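Local atomic coordinates of fatty-acid-binding protein 1 (Arabidopsis thaliana, PDB entry 4DOO), a protein that binds fatty acids in the plastid, with a preference for saturated ones, using a chalcone-isomerase-like fold. Residues A[143-147]-A[158-162]; A[78-82]-A[175-179]; A[82-88]-A[149-154]. All blocks are in the same frame, centred on the assembly; numbering follows the deposited sequence.

Contact 1 (A[143-147]-A[158-162]); sequences NSTID and VAIEG
Glu161, just past the end of strand 155-160, reaches over to Thr145 and takes its backbone NH on the carboxylate, OE1 to N 3.0 Å. Its chain folds at chi2 (-68°), which turns the carboxylate back toward the other strand although CB points away from it. The NH comes from above the carboxylate plane, 63° out of it. Glu161 N gives a nearly straight bond to Thr145 O at 2.8 Å. A water joins this corner: it donates to Asn143 O and Glu161 OE1 and accepts from the hydroxyl of Thr145, whose OG1 stands beside its own backbone N. Asp147 and Ala159 exchange two backbone hydrogen bonds, the shorter from Asp147 N to Ala159 O at 2.8 Å. The Asp147 carboxylate leads away to a salt bridge with Arg90. On the opposite face, Ile146 and Val158 lie side by side, CG2 to CG1 4.0 Å, and Ile146 CG1 faces Ile160 CG1 at 4.3 Å. The side chain of Ile160 lies about 4 Å from a bound lauric acid. This is an antiparallel beta hairpin, strands 145-151 and 155-160, whose apolar face adjoins the fatty-acid site of the chalcone-isomerase fold.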
ATOM      1  N   ASN A 143      10.587  -7.970  11.895  1.00 18.78           N
ATOM      2  CA  ASN A 143      11.323  -8.367  10.696  1.00 19.80           C
ATOM      3  C   ASN A 143      10.537  -9.256   9.733  1.00 20.42           C
ATOM      4  O   ASN A 143      11.078  -9.708   8.720  1.00 23.49           O
ATOM      5  CB  ASN A 143      12.654  -9.035  11.067  1.00 22.91           C
ATOM      6  CG  ASN A 143      13.582  -8.099  11.815  1.00 27.90           C
ATOM      7  OD1 ASN A 143      13.816  -6.969  11.387  1.00 30.36           O
ATOM      8  ND2 ASN A 143      14.120  -8.565  12.935  1.00 32.96           N
ATOM      9  N   SER A 144       9.269  -9.516  10.045  1.00 18.78           N
ATOM     10  CA  SER A 144       8.429 -10.318   9.152  1.00 19.73           C
ATOM     11  C   SER A 144       8.116  -9.419   7.959  1.00 21.05           C
ATOM     12  O   SER A 144       7.974  -8.207   8.123  1.00 17.89           O
ATOM     13  CB  SER A 144       7.111 -10.712   9.832  1.00 20.06           C
ATOM     14  OG  SER A 144       7.329 -11.521  10.975  1.00 20.69           O
ATOM     15  N   THR A 145       8.022 -10.002   6.769  1.00 18.61           N
ATOM     16  CA  THR A 145       7.720  -9.229   5.566  1.00 19.44           C
ATOM     17  C   THR A 145       6.416  -9.707   4.937  1.00 21.44           C
ATOM     18  O   THR A 145       6.226 -10.904   4.714  1.00 21.39           O
ATOM     19  CB  THR A 145       8.839  -9.362   4.503  1.00 25.30           C
ATOM     20  OG1 THR A 145      10.057  -8.804   5.011  1.00 26.71           O
ATOM     21  CG2 THR A 145       8.454  -8.630   3.227  1.00 25.36           C
ATOM     22  N   ILE A 146       5.515  -8.770   4.665  1.00 18.96           N
ATOM     23  CA  ILE A 146       4.238  -9.095   4.042  1.00 18.22           C
ATOM     24  C   ILE A 146       4.130  -8.287   2.764  1.00 20.49           C
ATOM     25  O   ILE A 146       4.369  -7.078   2.767  1.00 18.81           O
ATOM     26  CB  ILE A 146       3.033  -8.726   4.938  1.00 20.04           C
ATOM     27  CG1 ILE A 146       3.102  -9.485   6.266  1.00 23.93           C
ATOM     28  CG2 ILE A 146       1.729  -9.041   4.213  1.00 19.42           C
ATOM     29  CD1 ILE A 146       4.120  -8.926   7.242  1.00 27.82           C
ATOM     30  N   ASP A 147       3.774  -8.957   1.674  1.00 18.86           N
ATOM     31  CA  ASP A 147       3.623  -8.288   0.391  1.00 20.94           C
ATOM     32  C   ASP A 147       2.173  -8.291  -0.070  1.00 19.25           C
ATOM     33  O   ASP A 147       1.594  -9.353  -0.314  1.00 19.83           O
ATOM     34  CB  ASP A 147       4.491  -8.968  -0.672  1.00 21.54           C
ATOM     35  CG  ASP A 147       5.907  -8.437  -0.699  1.00 25.43           C
ATOM     36  OD1 ASP A 147       6.234  -7.556   0.126  1.00 26.13           O
ATOM     37  OD2 ASP A 147       6.695  -8.897  -1.554  1.00 28.09           O
ATOM     38  N   VAL A 158      -1.787 -11.722  -1.455  1.00 15.58           N
ATOM     39  CA  VAL A 158      -0.964 -11.546  -0.266  1.00 18.18           C
ATOM     40  C   VAL A 158       0.068 -12.653  -0.104  1.00 20.03           C
ATOM     41  O   VAL A 158      -0.239 -13.837  -0.246  1.00 21.04           O
ATOM     42  CB  VAL A 158      -1.826 -11.524   1.016  1.00 18.27           C
ATOM     43  CG1 VAL A 158      -0.934 -11.294   2.238  1.00 20.61           C
ATOM     44  CG2 VAL A 158      -2.891 -10.444   0.910  1.00 16.10           C
ATOM     45  N   ALA A 159       1.296 -12.249   0.201  1.00 19.65           N
ATOM     46  CA  ALA A 159       2.383 -13.184   0.422  1.00 20.41           C
ATOM     47  C   ALA A 159       3.030 -12.826   1.753  1.00 21.48           C
ATOM     48  O   ALA A 159       3.267 -11.649   2.047  1.00 20.82           O
ATOM     49  CB  ALA A 159       3.397 -13.091  -0.703  1.00 16.81           C
ATOM     50  N   ILE A 160       3.295 -13.842   2.566  1.00 19.98           N
ATOM     51  CA  ILE A 160       3.914 -13.643   3.871  1.00 20.67           C
ATOM     52  C   ILE A 160       5.243 -14.391   3.893  1.00 24.15           C
ATOM     53  O   ILE A 160       5.299 -15.589   3.607  1.00 23.83           O
ATOM     54  CB  ILE A 160       2.988 -14.155   5.002  1.00 20.88           C
ATOM     55  CG1 ILE A 160       1.678 -13.363   4.988  1.00 22.01           C
ATOM     56  CG2 ILE A 160       3.669 -14.002   6.355  1.00 19.36           C
ATOM     57  CD1 ILE A 160       0.673 -13.803   6.038  1.00 23.44           C
ATOM     58  N   GLU A 161       6.310 -13.665   4.216  1.00 25.14           N
ATOM     59  CA  GLU A 161       7.658 -14.222   4.257  1.00 27.93           C
ATOM     60  C   GLU A 161       7.996 -14.942   2.953  1.00 29.79           C
ATOM     61  O   GLU A 161       8.663 -15.976   2.953  1.00 33.21           O
ATOM     62  CB  GLU A 161       7.812 -15.172   5.452  1.00 28.87           C
ATOM     63  CG  GLU A 161       7.749 -14.476   6.814  1.00 32.25           C
ATOM     64  CD  GLU A 161       8.941 -13.559   7.082  1.00 35.00           C
ATOM     65  OE1 GLU A 161       9.216 -12.659   6.260  1.00 33.15           O
ATOM     66  OE2 GLU A 161       9.605 -13.737   8.124  1.00 41.03           O
ATOM     67  N   GLY A 162       7.520 -14.385   1.843  1.00 29.82           N
ATOM     68  CA  GLY A 162       7.791 -14.957   0.538  1.00 30.64           C
ATOM     69  C   GLY A 162       6.842 -16.045   0.075  1.00 30.74           C
ATOM     70  O   GLY A 162       6.963 -16.533  -1.048  1.00 32.36           O
TER
HETATM   71  O   HOH W   1      11.229 -10.747   6.114  1.00 39.53           O

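Contact 2 (A[78-82]-A[175-179]); sequences DDLME and RSILD
Segments 78-82 and 175-179 are helical and run at 134° to each other with axes 10.7 Å apart, Met81 and Arg175 having the nearest CA atoms. That wide spacing is bridged by long side chains. Met81 spans it: CB sits over one face of the Arg175 guanidinium, 3.9 Å above the plane and toward its rim, while a bend at chi3 (68°) turns the methyl CE into the facing helix turn. There CE lies tightly against the backbone, 3.0 Å from Arg175 O and 3.2 Å from Asp179 N, and touches Leu178 CB at 3.7 Å. Arg175 crosses Met81 at about a right angle, its own chain bent at chi2, and its NH2 end meets Asp78 at the guanidinium edge. The two form a salt bridge, but the modelled atoms are too close for its length to be trusted. A water ties this corner together, donating to Asp78 OD2 and Glu82 OE1 and accepting from Arg175 NH2. Cutting Met81 back to an alanine, which keeps CB over the guanidinium but not the sulfur and methyl along NH1, would probably leave a gap beside Arg175 O, Leu178 CB and Asp179 N. Arg175 also has a long ion pair to Asp179, NH1 to OD2 3.9 Å, and a cation-pi contact with Phe118; Asp179 is bound more firmly by Arg114. Here a helix-helix contact combines a methionine packed into the facing turn with a salt-bridge network, doubtful in detail at Asp78 and long at Asp179, and Leu178 packs the 171-182 helix onto the sheet of the chalcone-isomerase fold.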
ATOM      1  N   ASP A  78      -6.376  10.222  -7.406  1.00 16.59           N
ATOM      2  CA  ASP A  78      -7.500   9.310  -7.618  1.00 16.44           C
ATOM      3  C   ASP A  78      -7.399   8.584  -8.961  1.00 17.84           C
ATOM      4  O   ASP A  78      -7.822   7.433  -9.082  1.00 17.00           O
ATOM      5  CB  ASP A  78      -8.835  10.055  -7.550  1.00 15.39           C
ATOM      6  CG  ASP A  78     -10.011   9.117  -7.356  1.00 22.91           C
ATOM      7  OD1 ASP A  78     -10.225   8.674  -6.209  1.00 25.84           O
ATOM      8  OD2 ASP A  78     -10.710   8.807  -8.342  1.00 23.91           O
ATOM      9  N   ASP A  79      -6.849   9.248  -9.972  1.00 16.46           N
ATOM     10  CA  ASP A  79      -6.716   8.607 -11.279  1.00 15.38           C
ATOM     11  C   ASP A  79      -5.760   7.416 -11.184  1.00 16.95           C
ATOM     12  O   ASP A  79      -6.009   6.364 -11.783  1.00 15.36           O
ATOM     13  CB  ASP A  79      -6.211   9.594 -12.343  1.00 14.38           C
ATOM     14  CG  ASP A  79      -7.293  10.559 -12.821  1.00 24.26           C
ATOM     15  OD1 ASP A  79      -8.491  10.207 -12.767  1.00 22.94           O
ATOM     16  OD2 ASP A  79      -6.941  11.668 -13.271  1.00 22.24           O
ATOM     17  N   LEU A  80      -4.672   7.583 -10.433  1.00 15.23           N
ATOM     18  CA  LEU A  80      -3.692   6.512 -10.251  1.00 19.15           C
ATOM     19  C   LEU A  80      -4.299   5.318  -9.526  1.00 19.79           C
ATOM     20  O   LEU A  80      -4.153   4.178  -9.967  1.00 22.15           O
ATOM     21  CB  LEU A  80      -2.486   6.998  -9.441  1.00 17.85           C
ATOM     22  CG  LEU A  80      -1.410   7.833 -10.134  1.00 20.01           C
ATOM     23  CD1 LEU A  80      -0.392   8.295  -9.092  1.00 19.42           C
ATOM     24  CD2 LEU A  80      -0.730   7.004 -11.225  1.00 18.36           C
ATOM     25  N   MET A  81      -4.970   5.586  -8.410  1.00 18.08           N
ATOM     26  CA  MET A  81      -5.583   4.534  -7.609  1.00 20.77           C
ATOM     27  C   MET A  81      -6.671   3.749  -8.329  1.00 22.23           C
ATOM     28  O   MET A  81      -6.819   2.552  -8.107  1.00 24.03           O
ATOM     29  CB  MET A  81      -6.165   5.110  -6.312  1.00 23.02           C
ATOM     30  CG  MET A  81      -5.176   5.209  -5.160  1.00 30.65           C
ATOM     31  SD  MET A  81      -5.961   5.531  -3.552  1.00 38.02           S
ATOM     32  CE  MET A  81      -6.825   3.979  -3.286  1.00 36.22           C
ATOM     33  N   GLU A  82      -7.432   4.418  -9.187  1.00 21.23           N
ATOM     34  CA  GLU A  82      -8.514   3.757  -9.902  1.00 24.64           C
ATOM     35  C   GLU A  82      -8.069   3.046 -11.180  1.00 23.35           C
ATOM     36  O   GLU A  82      -8.755   2.155 -11.673  1.00 22.12           O
ATOM     37  CB  GLU A  82      -9.620   4.775 -10.215  1.00 31.34           C
ATOM     38  CG  GLU A  82     -10.711   4.255 -11.140  1.00 43.90           C
ATOM     39  CD  GLU A  82     -12.028   4.998 -10.977  1.00 51.66           C
ATOM     40  OE1 GLU A  82     -12.001   6.206 -10.665  1.00 55.13           O
ATOM     41  OE2 GLU A  82     -13.092   4.369 -11.172  1.00 56.32           O
ATOM     42  N   ARG A 175      -8.921  -1.004  -3.850  1.00 20.11           N
ATOM     43  CA  ARG A 175      -9.021   0.439  -3.671  1.00 21.31           C
ATOM     44  C   ARG A 175      -8.925   0.828  -2.198  1.00 19.53           C
ATOM     45  O   ARG A 175      -8.204   1.761  -1.836  1.00 20.86           O
ATOM     46  CB  ARG A 175     -10.356   0.925  -4.233  1.00 22.65           C
ATOM     47  CG  ARG A 175     -10.470   2.416  -4.392  1.00 31.61           C
ATOM     48  CD  ARG A 175      -9.526   2.910  -5.468  1.00 38.57           C
ATOM     49  NE  ARG A 175      -9.929   4.220  -5.962  1.00 45.43           N
ATOM     50  CZ  ARG A 175     -10.016   5.310  -5.208  1.00 47.41           C
ATOM     51  NH1 ARG A 175      -9.722   5.263  -3.915  1.00 49.57           N
ATOM     52  NH2 ARG A 175     -10.410   6.448  -5.750  1.00 49.83           N
ATOM     53  N   SER A 176      -9.661   0.113  -1.354  1.00 16.84           N
ATOM     54  CA  SER A 176      -9.675   0.395   0.078  1.00 17.10           C
ATOM     55  C   SER A 176      -8.303   0.260   0.730  1.00 16.26           C
ATOM     56  O   SER A 176      -7.861   1.151   1.457  1.00 17.03           O
ATOM     57  CB  SER A 176     -10.671  -0.529   0.782  1.00 17.52           C
ATOM     58  OG  SER A 176     -11.986  -0.327   0.292  1.00 20.26           O
ATOM     59  N   ILE A 177      -7.631  -0.855   0.472  1.00 17.01           N
ATOM     60  CA  ILE A 177      -6.314  -1.080   1.054  1.00 19.00           C
ATOM     61  C   ILE A 177      -5.310  -0.029   0.581  1.00 17.73           C
ATOM     62  O   ILE A 177      -4.624   0.586   1.395  1.00 16.79           O
ATOM     63  CB  ILE A 177      -5.805  -2.499   0.726  1.00 20.74           C
ATOM     64  CG1 ILE A 177      -6.679  -3.527   1.454  1.00 21.72           C
ATOM     65  CG2 ILE A 177      -4.357  -2.659   1.162  1.00 19.81           C
ATOM     66  CD1 ILE A 177      -6.345  -4.963   1.138  1.00 27.78           C
ATOM     67  N   LEU A 178      -5.234   0.183  -0.729  1.00 19.05           N
ATOM     68  CA  LEU A 178      -4.314   1.175  -1.278  1.00 17.04           C
ATOM     69  C   LEU A 178      -4.589   2.572  -0.741  1.00 15.12           C
ATOM     70  O   LEU A 178      -3.669   3.365  -0.575  1.00 16.72           O
ATOM     71  CB  LEU A 178      -4.400   1.210  -2.802  1.00 20.33           C
ATOM     72  CG  LEU A 178      -3.728   0.077  -3.574  1.00 24.48           C
ATOM     73  CD1 LEU A 178      -4.003   0.247  -5.063  1.00 29.73           C
ATOM     74  CD2 LEU A 178      -2.228   0.094  -3.301  1.00 26.93           C
ATOM     75  N   ASP A 179      -5.856   2.875  -0.469  1.00 17.20           N
ATOM     76  CA  ASP A 179      -6.215   4.201   0.031  1.00 17.76           C
ATOM     77  C   ASP A 179      -5.568   4.509   1.376  1.00 16.26           C
ATOM     78  O   ASP A 179      -5.341   5.673   1.705  1.00 17.04           O
ATOM     79  CB  ASP A 179      -7.739   4.348   0.140  1.00 21.78           C
ATOM     80  CG  ASP A 179      -8.170   5.794   0.334  1.00 24.68           C
ATOM     81  OD1 ASP A 179      -8.534   6.173   1.469  1.00 25.11           O
ATOM     82  OD2 ASP A 179      -8.126   6.556  -0.654  1.00 22.48           O
TER
HETATM   83  O   HOH W   2     -12.310   6.831  -7.923  1.00 30.14           O

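Contact 3 (A[82-88]-A[149-154])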
ATOM      1  N   GLU A  82      -7.432   4.418  -9.187  1.00 21.23           N
ATOM      2  CA  GLU A  82      -8.514   3.757  -9.902  1.00 24.64           C
ATOM      3  C   GLU A  82      -8.069   3.046 -11.180  1.00 23.35           C
ATOM      4  O   GLU A  82      -8.755   2.155 -11.673  1.00 22.12           O
ATOM      5  CB  GLU A  82      -9.620   4.775 -10.215  1.00 31.34           C
ATOM      6  CG  GLU A  82     -10.711   4.255 -11.140  1.00 43.90           C
ATOM      7  CD  GLU A  82     -12.028   4.998 -10.977  1.00 51.66           C
ATOM      8  OE1 GLU A  82     -12.001   6.206 -10.665  1.00 55.13           O
ATOM      9  OE2 GLU A  82     -13.092   4.369 -11.172  1.00 56.32           O
ATOM     10  N   ALA A  83      -6.912   3.427 -11.703  1.00 22.11           N
ATOM     11  CA  ALA A  83      -6.401   2.822 -12.925  1.00 22.49           C
ATOM     12  C   ALA A  83      -5.949   1.377 -12.710  1.00 24.29           C
ATOM     13  O   ALA A  83      -5.663   0.957 -11.586  1.00 21.84           O
ATOM     14  CB  ALA A  83      -5.252   3.649 -13.460  1.00 20.30           C
ATOM     15  N   ASP A  84      -5.898   0.609 -13.792  1.00 22.19           N
ATOM     16  CA  ASP A  84      -5.462  -0.773 -13.693  1.00 24.74           C
ATOM     17  C   ASP A  84      -3.941  -0.753 -13.715  1.00 22.74           C
ATOM     18  O   ASP A  84      -3.309  -1.013 -14.737  1.00 23.90           O
ATOM     19  CB  ASP A  84      -6.016  -1.601 -14.857  1.00 29.72           C
ATOM     20  CG  ASP A  84      -5.694  -3.080 -14.724  1.00 37.60           C
ATOM     21  OD1 ASP A  84      -5.542  -3.558 -13.579  1.00 42.04           O
ATOM     22  OD2 ASP A  84      -5.610  -3.767 -15.763  1.00 40.12           O
ATOM     23  N   ILE A  85      -3.366  -0.412 -12.569  1.00 18.82           N
ATOM     24  CA  ILE A  85      -1.925  -0.334 -12.414  1.00 16.79           C
ATOM     25  C   ILE A  85      -1.483  -1.363 -11.378  1.00 16.86           C
ATOM     26  O   ILE A  85      -1.976  -1.366 -10.249  1.00 17.52           O
ATOM     27  CB  ILE A  85      -1.500   1.085 -11.939  1.00 16.02           C
ATOM     28  CG1 ILE A  85      -1.761   2.101 -13.054  1.00 18.11           C
ATOM     29  CG2 ILE A  85      -0.031   1.084 -11.525  1.00 14.12           C
ATOM     30  CD1 ILE A  85      -1.554   3.555 -12.640  1.00 17.97           C
ATOM     31  N   LYS A  86      -0.575  -2.245 -11.779  1.00 14.77           N
ATOM     32  CA  LYS A  86      -0.052  -3.261 -10.878  1.00 16.26           C
ATOM     33  C   LYS A  86       0.799  -2.563  -9.827  1.00 15.36           C
ATOM     34  O   LYS A  86       1.658  -1.743 -10.153  1.00 14.07           O
ATOM     35  CB  LYS A  86       0.795  -4.277 -11.645  1.00 18.11           C
ATOM     36  CG  LYS A  86      -0.029  -5.189 -12.549  1.00 19.96           C
ATOM     37  CD  LYS A  86       0.831  -6.240 -13.244  1.00 20.59           C
ATOM     38  CE  LYS A  86       1.821  -5.627 -14.218  1.00 22.94           C
ATOM     39  NZ  LYS A  86       1.129  -4.871 -15.304  1.00 22.44           N
ATOM     40  N   MET A  87       0.548  -2.887  -8.567  1.00 13.59           N
ATOM     41  CA  MET A  87       1.293  -2.286  -7.478  1.00 13.43           C
ATOM     42  C   MET A  87       1.601  -3.296  -6.390  1.00 16.07           C
ATOM     43  O   MET A  87       0.967  -4.354  -6.296  1.00 16.43           O
ATOM     44  CB  MET A  87       0.494  -1.143  -6.854  1.00 13.05           C
ATOM     45  CG  MET A  87       0.074  -0.045  -7.810  1.00 20.53           C
ATOM     46  SD  MET A  87      -0.709   1.285  -6.888  1.00 20.79           S
ATOM     47  CE  MET A  87      -0.730   2.599  -8.122  1.00 26.21           C
ATOM     48  N   THR A  88       2.577  -2.953  -5.561  1.00 15.55           N
ATOM     49  CA  THR A  88       2.957  -3.799  -4.441  1.00 15.57           C
ATOM     50  C   THR A  88       3.181  -2.914  -3.227  1.00 13.23           C
ATOM     51  O   THR A  88       3.773  -1.836  -3.334  1.00 14.00           O
ATOM     52  CB  THR A  88       4.272  -4.577  -4.705  1.00 18.72           C
ATOM     53  OG1 THR A  88       4.071  -5.527  -5.754  1.00 20.66           O
ATOM     54  CG2 THR A  88       4.709  -5.330  -3.443  1.00 21.21           C
ATOM     55  N   THR A 149      -0.192  -7.269  -3.019  1.00 18.24           N
ATOM     56  CA  THR A 149      -0.077  -6.863  -4.409  1.00 19.58           C
ATOM     57  C   THR A 149      -1.399  -6.732  -5.146  1.00 17.39           C
ATOM     58  O   THR A 149      -2.340  -7.493  -4.922  1.00 19.10           O
ATOM     59  CB  THR A 149       0.825  -7.829  -5.205  1.00 21.63           C
ATOM     60  OG1 THR A 149       0.224  -9.126  -5.250  1.00 25.61           O
ATOM     61  CG2 THR A 149       2.197  -7.930  -4.555  1.00 21.88           C
ATOM     62  N   LYS A 150      -1.451  -5.731  -6.016  1.00 18.40           N
ATOM     63  CA  LYS A 150      -2.610  -5.477  -6.851  1.00 19.27           C
ATOM     64  C   LYS A 150      -2.226  -6.095  -8.193  1.00 18.73           C
ATOM     65  O   LYS A 150      -1.425  -5.535  -8.943  1.00 18.74           O
ATOM     66  CB  LYS A 150      -2.841  -3.969  -7.001  1.00 20.25           C
ATOM     67  CG  LYS A 150      -4.027  -3.595  -7.882  1.00 21.73           C
ATOM     68  CD  LYS A 150      -4.203  -2.088  -7.959  1.00 26.08           C
ATOM     69  CE  LYS A 150      -5.320  -1.705  -8.917  1.00 29.51           C
ATOM     70  NZ  LYS A 150      -5.504  -0.230  -8.982  1.00 31.16           N
ATOM     71  N   ASP A 151      -2.775  -7.270  -8.468  1.00 20.67           N
ATOM     72  CA  ASP A 151      -2.500  -7.979  -9.710  1.00 21.67           C
ATOM     73  C   ASP A 151      -3.519  -7.532 -10.755  1.00 22.81           C
ATOM     74  O   ASP A 151      -4.526  -6.909 -10.415  1.00 23.77           O
ATOM     75  CB  ASP A 151      -2.611  -9.489  -9.477  1.00 23.12           C
ATOM     76  CG  ASP A 151      -1.581 -10.007  -8.482  1.00 28.07           C
ATOM     77  OD1 ASP A 151      -1.733 -11.153  -8.008  1.00 30.75           O
ATOM     78  OD2 ASP A 151      -0.616  -9.269  -8.178  1.00 26.51           O
ATOM     79  N   PRO A 152      -3.273  -7.839 -12.040  1.00 22.29           N
ATOM     80  CA  PRO A 152      -4.211  -7.440 -13.096  1.00 24.20           C
ATOM     81  C   PRO A 152      -5.657  -7.819 -12.777  1.00 25.15           C
ATOM     82  O   PRO A 152      -5.918  -8.832 -12.121  1.00 26.59           O
ATOM     83  CB  PRO A 152      -3.670  -8.169 -14.324  1.00 22.77           C
ATOM     84  CG  PRO A 152      -2.196  -8.157 -14.084  1.00 24.67           C
ATOM     85  CD  PRO A 152      -2.098  -8.523 -12.612  1.00 22.79           C
ATOM     86  N   GLY A 153      -6.593  -6.999 -13.246  1.00 30.51           N
ATOM     87  CA  GLY A 153      -7.999  -7.263 -12.993  1.00 31.89           C
ATOM     88  C   GLY A 153      -8.350  -7.004 -11.540  1.00 33.16           C
ATOM     89  O   GLY A 153      -9.218  -7.664 -10.970  1.00 34.01           O
ATOM     90  N   HIS A 154      -7.662  -6.041 -10.938  1.00 34.28           N
ATOM     91  CA  HIS A 154      -7.892  -5.688  -9.544  1.00 34.74           C
ATOM     92  C   HIS A 154      -8.046  -6.903  -8.624  1.00 34.35           C
ATOM     93  O   HIS A 154      -9.047  -7.053  -7.918  1.00 35.04           O
ATOM     94  CB  HIS A 154      -9.115  -4.772  -9.434  1.00 37.05           C
ATOM     95  CG  HIS A 154      -8.938  -3.456 -10.127  1.00 38.29           C
ATOM     96  ND1 HIS A 154      -8.929  -3.331 -11.499  1.00 41.82           N
ATOM     97  CD2 HIS A 154      -8.709  -2.214  -9.636  1.00 37.20           C
ATOM     98  CE1 HIS A 154      -8.701  -2.071 -11.824  1.00 39.69           C
ATOM     99  NE2 HIS A 154      -8.563  -1.372 -10.714  1.00 40.06           N
TER
HETATM  100  O   HOH W   3      -4.828  -3.899 -11.253  1.00 36.76           O
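The His154 ring meets Glu82 O at its edge, NE2 to O 3.7 Å, and carries a water over the centre of one face; outside the two segments, His171 stacks with it. The carboxylate plane of Asp84 is turned only 22° from the ring plane, and its OD1 accepts from that same water, which also donates to Asp151 O. These groups lie where strand 87-93 begins and its antiparallel neighbour 145-151 ends, in the sheet of the chalcone-isomerase fold. Asp84 centres an inverse gamma turn. Lys86 lays CD against Pro152 CG at 3.7 Å, and two bends at the end of its chain accompany a salt bridge from NZ to Asp53. Thr88 and Thr149 stand side by side on one face, OG1 to CG2 3.3 Å, with the Thr88 hydroxyl bonded to Arg22. Met87 and Lys150 share the other face and form a hydrogen-bonded pair: Lys150 N donates to Met87 O at 2.8 Å, while the return bond is weak. With every torsion from chi1 (179°) to chi4 near 180°, Lys150 stretches past Ile85 O, CD to O 3.3 Å, and its NZ donates to Ala83 O at 2.9 Å, nearly in line with the carbonyl bond.

Contacts 1 and 3 share strand 145-151 and work at different parts of it: contact 1 pairs it with 155-160 beside the fatty-acid site, contact 3 with 87-93 on its other flank. Both rest on backbone bonds, and each adds a side chain that bonds a backbone atom, Glu161 to the NH of Thr145 and Lys150 to the carbonyl of Ala83. Contact 2 instead joins two helices through side chains, with a buried methionine next to charged residues at the surface. It lies on the opposite side of the chain's centre from contact 1 but touches contact 3, where Leu178 packs on Lys150 and Met87, and the two share Glu82. None is wholly core; each mixes buried apolar groups with exposed polar ones.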